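Local coordinates for YycN protein (Bacillus subtilis, PDB 1ON0) that is of unproven function but, as a homodimeric member of the GNAT acetyltransferase family, probably transfers acyl groups other than amino-acyl groups, at residues Y24-E27 and K28-G32; E11-R14 and S15-Y19. All coordinates share one frame; numbering follows the deposited sequence.

Contact 1 of 2, residues Y24-E27 and K28-G32; sequences YAEE and KVKAG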
ATOM      1  N   TYR B  24      15.100  21.241  -2.752  1.00 23.01           N
ATOM      2  CA  TYR B  24      14.755  22.072  -3.909  1.00 23.20           C
ATOM      3  C   TYR B  24      15.980  22.377  -4.780  1.00 21.98           C
ATOM      4  O   TYR B  24      15.895  22.416  -6.002  1.00 19.94           O
ATOM      5  CB  TYR B  24      14.136  23.390  -3.438  1.00 29.95           C
ATOM      6  CG  TYR B  24      13.421  24.139  -4.528  1.00 31.57           C
ATOM      7  CD1 TYR B  24      12.288  23.597  -5.138  1.00 31.98           C
ATOM      8  CD2 TYR B  24      13.877  25.384  -4.961  1.00 31.30           C
ATOM      9  CE1 TYR B  24      11.624  24.274  -6.148  1.00 34.19           C
ATOM     10  CE2 TYR B  24      13.223  26.073  -5.971  1.00 34.53           C
ATOM     11  CZ  TYR B  24      12.093  25.512  -6.562  1.00 35.53           C
ATOM     12  OH  TYR B  24      11.424  26.195  -7.556  1.00 37.50           O
ATOM     13  N   ALA B  25      17.116  22.605  -4.132  1.00 29.11           N
ATOM     14  CA  ALA B  25      18.341  22.892  -4.846  1.00 30.37           C
ATOM     15  C   ALA B  25      18.710  21.670  -5.679  1.00 30.76           C
ATOM     16  O   ALA B  25      19.114  21.789  -6.839  1.00 32.76           O
ATOM     17  CB  ALA B  25      19.454  23.220  -3.868  1.00 32.27           C
ATOM     18  N   GLU B  26      18.557  20.491  -5.089  1.00 23.85           N
ATOM     19  CA  GLU B  26      18.876  19.245  -5.769  1.00 23.27           C
ATOM     20  C   GLU B  26      17.938  19.068  -6.973  1.00 22.74           C
ATOM     21  O   GLU B  26      18.347  18.580  -8.021  1.00 23.39           O
ATOM     22  CB  GLU B  26      18.739  18.096  -4.761  1.00 36.47           C
ATOM     23  CG  GLU B  26      18.891  16.676  -5.296  1.00 44.39           C
ATOM     24  CD  GLU B  26      18.441  15.633  -4.261  1.00 47.81           C
ATOM     25  OE1 GLU B  26      18.916  15.707  -3.103  1.00 46.88           O
ATOM     26  OE2 GLU B  26      17.621  14.746  -4.606  1.00 48.41           O
ATOM     27  N   GLU B  27      16.689  19.493  -6.824  1.00 21.81           N
ATOM     28  CA  GLU B  27      15.720  19.376  -7.903  1.00 22.21           C
ATOM     29  C   GLU B  27      16.049  20.357  -9.026  1.00 21.48           C
ATOM     30  O   GLU B  27      15.944  20.035 -10.211  1.00 18.50           O
ATOM     31  CB  GLU B  27      14.310  19.661  -7.390  1.00 30.07           C
ATOM     32  CG  GLU B  27      13.781  18.682  -6.366  1.00 32.66           C
ATOM     33  CD  GLU B  27      13.266  17.400  -6.986  1.00 34.16           C
ATOM     34  OE1 GLU B  27      12.216  16.910  -6.520  1.00 35.01           O
ATOM     35  OE2 GLU B  27      13.903  16.885  -7.929  1.00 35.04           O
ATOM     36  N   LYS B  28      16.439  21.561  -8.655  1.00 17.99           N
ATOM     37  CA  LYS B  28      16.768  22.545  -9.664  1.00 20.83           C
ATOM     38  C   LYS B  28      17.999  22.141 -10.457  1.00 20.89           C
ATOM     39  O   LYS B  28      18.064  22.376 -11.669  1.00 19.85           O
ATOM     40  CB  LYS B  28      16.946  23.909  -9.012  1.00 24.50           C
ATOM     41  CG  LYS B  28      15.609  24.564  -8.670  1.00 21.72           C
ATOM     42  CD  LYS B  28      14.903  24.943  -9.958  1.00 17.26           C
ATOM     43  CE  LYS B  28      13.588  25.621  -9.708  1.00 14.93           C
ATOM     44  NZ  LYS B  28      13.093  26.238 -10.956  1.00 14.69           N
ATOM     45  N   VAL B  29      18.971  21.523  -9.785  1.00 25.15           N
ATOM     46  CA  VAL B  29      20.181  21.071 -10.473  1.00 23.66           C
ATOM     47  C   VAL B  29      19.837  19.915 -11.397  1.00 23.05           C
ATOM     48  O   VAL B  29      20.305  19.867 -12.531  1.00 22.19           O
ATOM     49  CB  VAL B  29      21.257  20.587  -9.500  1.00 27.31           C
ATOM     50  CG1 VAL B  29      22.400  19.949 -10.279  1.00 28.75           C
ATOM     51  CG2 VAL B  29      21.767  21.751  -8.679  1.00 28.00           C
ATOM     52  N   LYS B  30      19.011  18.994 -10.904  1.00 25.58           N
ATOM     53  CA  LYS B  30      18.604  17.849 -11.700  1.00 25.96           C
ATOM     54  C   LYS B  30      17.909  18.314 -12.968  1.00 23.57           C
ATOM     55  O   LYS B  30      18.172  17.813 -14.059  1.00 24.06           O
ATOM     56  CB  LYS B  30      17.673  16.921 -10.902  1.00 24.90           C
ATOM     57  CG  LYS B  30      18.343  16.187  -9.752  1.00 32.76           C
ATOM     58  CD  LYS B  30      17.402  15.190  -9.066  1.00 36.09           C
ATOM     59  CE  LYS B  30      17.031  14.028  -9.964  1.00 35.29           C
ATOM     60  NZ  LYS B  30      15.990  13.178  -9.318  1.00 40.83           N
ATOM     61  N   ALA B  31      17.018  19.281 -12.823  1.00 24.55           N
ATOM     62  CA  ALA B  31      16.282  19.813 -13.977  1.00 24.84           C
ATOM     63  C   ALA B  31      17.239  20.542 -14.930  1.00 25.72           C
ATOM     64  O   ALA B  31      16.920  20.769 -16.102  1.00 26.68           O
ATOM     65  CB  ALA B  31      15.186  20.766 -13.497  1.00 13.14           C
ATOM     66  N   GLY B  32      18.411  20.895 -14.407  1.00 23.54           N
ATOM     67  CA  GLY B  32      19.413  21.588 -15.188  1.00 24.34           C
ATOM     68  C   GLY B  32      19.234  23.085 -15.065  1.00 25.19           C
ATOM     69  O   GLY B  32      19.981  23.852 -15.654  1.00 27.61           O
TER

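Contact 2 of 2, residues E11-R14 and S15-Y19; sequences EEFR and SYLTY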
ATOM      1  N   GLU B  11       9.105  24.133  15.769  1.00 42.99           N
ATOM      2  CA  GLU B  11      10.115  23.083  15.770  1.00 43.67           C
ATOM      3  C   GLU B  11      10.177  22.444  14.383  1.00 44.32           C
ATOM      4  O   GLU B  11      11.234  22.383  13.752  1.00 43.92           O
ATOM      5  CB  GLU B  11       9.776  22.005  16.807  1.00 53.56           C
ATOM      6  CG  GLU B  11       9.343  22.514  18.183  1.00 53.24           C
ATOM      7  CD  GLU B  11       7.911  23.051  18.203  1.00 53.74           C
ATOM      8  OE1 GLU B  11       7.666  24.162  17.690  1.00 50.37           O
ATOM      9  OE2 GLU B  11       7.023  22.353  18.733  1.00 53.88           O
ATOM     10  N   GLU B  12       9.027  21.972  13.916  1.00 60.75           N
ATOM     11  CA  GLU B  12       8.923  21.322  12.613  1.00 59.39           C
ATOM     12  C   GLU B  12       9.322  22.220  11.455  1.00 56.78           C
ATOM     13  O   GLU B  12      10.107  21.830  10.600  1.00 57.14           O
ATOM     14  CB  GLU B  12       7.491  20.841  12.377  1.00 52.40           C
ATOM     15  CG  GLU B  12       7.073  19.652  13.206  1.00 55.44           C
ATOM     16  CD  GLU B  12       5.586  19.419  13.139  1.00 57.56           C
ATOM     17  OE1 GLU B  12       4.837  20.198  13.768  1.00 57.75           O
ATOM     18  OE2 GLU B  12       5.167  18.468  12.446  1.00 60.63           O
ATOM     19  N   PHE B  13       8.759  23.419  11.422  1.00 45.77           N
ATOM     20  CA  PHE B  13       9.047  24.360  10.352  1.00 43.73           C
ATOM     21  C   PHE B  13      10.543  24.474  10.056  1.00 42.17           C
ATOM     22  O   PHE B  13      10.991  24.122   8.962  1.00 40.94           O
ATOM     23  CB  PHE B  13       8.458  25.730  10.696  1.00 40.08           C
ATOM     24  CG  PHE B  13       8.747  26.784   9.677  1.00 39.43           C
ATOM     25  CD1 PHE B  13       8.513  26.546   8.327  1.00 38.43           C
ATOM     26  CD2 PHE B  13       9.279  28.007  10.063  1.00 40.38           C
ATOM     27  CE1 PHE B  13       8.807  27.507   7.378  1.00 37.24           C
ATOM     28  CE2 PHE B  13       9.579  28.980   9.120  1.00 38.97           C
ATOM     29  CZ  PHE B  13       9.343  28.729   7.776  1.00 40.07           C
ATOM     30  N   ARG B  14      11.310  24.950  11.034  1.00 37.37           N
ATOM     31  CA  ARG B  14      12.754  25.113  10.876  1.00 34.98           C
ATOM     32  C   ARG B  14      13.425  23.869  10.260  1.00 33.11           C
ATOM     33  O   ARG B  14      14.222  23.991   9.327  1.00 31.69           O
ATOM     34  CB  ARG B  14      13.371  25.492  12.232  1.00 36.22           C
ATOM     35  CG  ARG B  14      12.794  26.806  12.806  1.00 36.37           C
ATOM     36  CD  ARG B  14      13.488  27.243  14.092  1.00 37.47           C
ATOM     37  NE  ARG B  14      14.914  27.471  13.863  1.00 39.60           N
ATOM     38  CZ  ARG B  14      15.416  28.562  13.295  1.00 39.91           C
ATOM     39  NH1 ARG B  14      14.613  29.543  12.907  1.00 42.51           N
ATOM     40  NH2 ARG B  14      16.719  28.654  13.079  1.00 42.01           N
ATOM     41  N   SER B  15      13.077  22.686  10.766  1.00 28.14           N
ATOM     42  CA  SER B  15      13.602  21.411  10.267  1.00 28.40           C
ATOM     43  C   SER B  15      13.060  21.130   8.870  1.00 28.16           C
ATOM     44  O   SER B  15      13.722  20.515   8.034  1.00 27.86           O
ATOM     45  CB  SER B  15      13.189  20.257  11.186  1.00 54.59           C
ATOM     46  OG  SER B  15      13.716  20.409  12.497  1.00 58.91           O
ATOM     47  N   TYR B  16      11.830  21.558   8.630  1.00 40.35           N
ATOM     48  CA  TYR B  16      11.222  21.369   7.319  1.00 41.59           C
ATOM     49  C   TYR B  16      11.954  22.280   6.321  1.00 42.39           C
ATOM     50  O   TYR B  16      12.324  21.839   5.231  1.00 43.60           O
ATOM     51  CB  TYR B  16       9.729  21.733   7.352  1.00 28.63           C
ATOM     52  CG  TYR B  16       9.143  21.979   5.978  1.00 24.95           C
ATOM     53  CD1 TYR B  16       8.934  20.937   5.089  1.00 20.65           C
ATOM     54  CD2 TYR B  16       8.837  23.270   5.555  1.00 25.41           C
ATOM     55  CE1 TYR B  16       8.437  21.180   3.806  1.00 23.60           C
ATOM     56  CE2 TYR B  16       8.345  23.523   4.271  1.00 23.15           C
ATOM     57  CZ  TYR B  16       8.148  22.477   3.410  1.00 22.64           C
ATOM     58  OH  TYR B  16       7.676  22.721   2.148  1.00 23.87           O
ATOM     59  N   LEU B  17      12.168  23.537   6.709  1.00 34.51           N
ATOM     60  CA  LEU B  17      12.852  24.505   5.857  1.00 37.29           C
ATOM     61  C   LEU B  17      14.203  23.984   5.365  1.00 38.12           C
ATOM     62  O   LEU B  17      14.484  24.000   4.167  1.00 39.69           O
ATOM     63  CB  LEU B  17      13.039  25.824   6.612  1.00 36.60           C
ATOM     64  CG  LEU B  17      13.518  27.064   5.847  1.00 37.15           C
ATOM     65  CD1 LEU B  17      13.157  28.299   6.644  1.00 36.59           C
ATOM     66  CD2 LEU B  17      15.025  27.009   5.603  1.00 39.62           C
ATOM     67  N   THR B  18      15.033  23.525   6.294  1.00 42.42           N
ATOM     68  CA  THR B  18      16.347  22.989   5.965  1.00 41.77           C
ATOM     69  C   THR B  18      16.195  21.805   5.024  1.00 41.80           C
ATOM     70  O   THR B  18      16.979  21.625   4.101  1.00 42.73           O
ATOM     71  CB  THR B  18      17.080  22.519   7.232  1.00 37.01           C
ATOM     72  OG1 THR B  18      17.285  23.637   8.100  1.00 39.37           O
ATOM     73  CG2 THR B  18      18.419  21.895   6.880  1.00 36.30           C
ATOM     74  N   TYR B  19      15.181  20.991   5.268  1.00 34.26           N
ATOM     75  CA  TYR B  19      14.931  19.825   4.435  1.00 34.39           C
ATOM     76  C   TYR B  19      14.526  20.266   3.032  1.00 32.97           C
ATOM     77  O   TYR B  19      15.254  20.033   2.072  1.00 32.26           O
ATOM     78  CB  TYR B  19      13.832  18.974   5.080  1.00 46.21           C
ATOM     79  CG  TYR B  19      13.410  17.732   4.326  1.00 49.88           C
ATOM     80  CD1 TYR B  19      12.660  17.817   3.149  1.00 50.96           C
ATOM     81  CD2 TYR B  19      13.706  16.464   4.830  1.00 52.40           C
ATOM     82  CE1 TYR B  19      12.206  16.667   2.498  1.00 52.91           C
ATOM     83  CE2 TYR B  19      13.258  15.307   4.189  1.00 53.37           C
ATOM     84  CZ  TYR B  19      12.510  15.415   3.028  1.00 53.39           C
ATOM     85  OH  TYR B  19      12.062  14.267   2.415  1.00 52.79           O
TER

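Contact 1 of 2, residues Y24-E27 and K28-G32
Tyr24 and Lys28, one helical turn apart, run side by side in the same direction, with CG of Lys28 over one face of the phenol ring and CE beyond the ring outline beside the hydroxyl. CG of Lys28 sits 4.2 Å from the centroid of the Tyr24 ring, a CH-pi contact displaced toward the rim. CE of Lys28 comes 3.1 Å from OH of Tyr24, the tightest approach of the two side chains, and 3.5 Å from CZ. The tyrosine reaches this place with CG anti to the backbone N (chi1 -165°), while Lys28 bends at chi2 (-69°) to turn along the ring. Beyond the pair, Phe47 meets the Tyr24 ring edge-to-face and Trp34 forms a cation-pi contact with Lys28; Ala25 and Val29 pack on Ala39 of helix 36-50. An alanine in place of Tyr24 would probably leave CG of Lys28 without the ring face beneath it and Phe47 without its edge-to-face partner, the lysine chain then being less firmly fixed.

Lys30 lies alongside Glu27. OE2 of Glu27 and NZ of Lys30 stay 4.5 Å apart, beyond a salt bridge; OE2 is instead hydrogen-bonded to His132. Four successive i to i+4 backbone bonds run beneath them, from Lys28 N to Tyr24 O (2.8 Å) through Ala31 N to Glu27 O (2.9 Å). Gly32, with positive phi (91°), closes helix 10-31 in a Schellman motif. Lys28 is thus probably held largely through its aliphatic chain and aromatic neighbours, whereas Lys30 probably senses the carboxylates of Glu26 and Glu27 through longer-range attraction, without a salt bridge to either.

Contact 2 of 2, residues E11-R14 and S15-Y19
Phe13 and Leu17 both carry CG anti to the backbone N (chi1 178° and -170°), which brings their ends together one turn apart on helix 10-31, the first helix of the GNAT fold. The two side chains cross at a slant, with CZ of Phe13 4.0 Å from CD1 of Leu17. Tyr16 has the same kind of first torsion, and its CD2 comes within 4.3 Å of CD1 of Phe13, an apolar contact between the rings. Phe13 and Tyr16 both pack on Leu62 of strand 60-66 and on Met8, so these two rings join the N-terminal part of the helix to the central sheet. The far end of Tyr16 is engaged elsewhere, its OH hydrogen-bonded to OD2 of Asp93, which gives the buried tyrosine a polar partner. Tyr19 continues this aromatic side: its ring, like that of Tyr16, meets Trp75, and its OH is hydrogen-bonded to Glu98 of the second subunit.

The backbone bonds are short where the aromatic residues lie: Tyr16 N is 2.6 Å from Glu12 O, and Leu17 N is 2.6 Å from Phe13 O. Phe13 O also has CB of Tyr16 at 3.1 Å, so this carbonyl is closely surrounded. Round the other side, Arg14, Ser15 and Thr18 are exposed. There the hydroxyls turn back along the helix, Ser15 OG lying 3.4 Å from Glu11 O in a weak and unsettled bond. The carbonyl of Arg14 receives Thr18 N at 3.2 Å, with OG1 of the same threonine 3.3 Å from that oxygen, again weak and unsettled.

Overall arrangement
Both contacts lie on helix 10-31, separated by residues 20-23, contact 2 near its start and contact 1 at its C-terminal end, with centres about 19 Å apart and no direct touch. Contact 1 is partly buried: helix 36-50 and the loop holding Phe130 and His132 flank it, and Gln134 and Thr135 of the second subunit pack on it. Contact 2 is mainly a surface contact, yet its aromatic side meets strand 60-66. Their chemistry differs accordingly. Residues 24-32 combine charged and aliphatic chains with an aromatic face, whereas residues 11-19 join hydrocarbon packing against the sheet to hydroxyls on the exposed side. Both also reach the dimer partner, contact 2 through Tyr19.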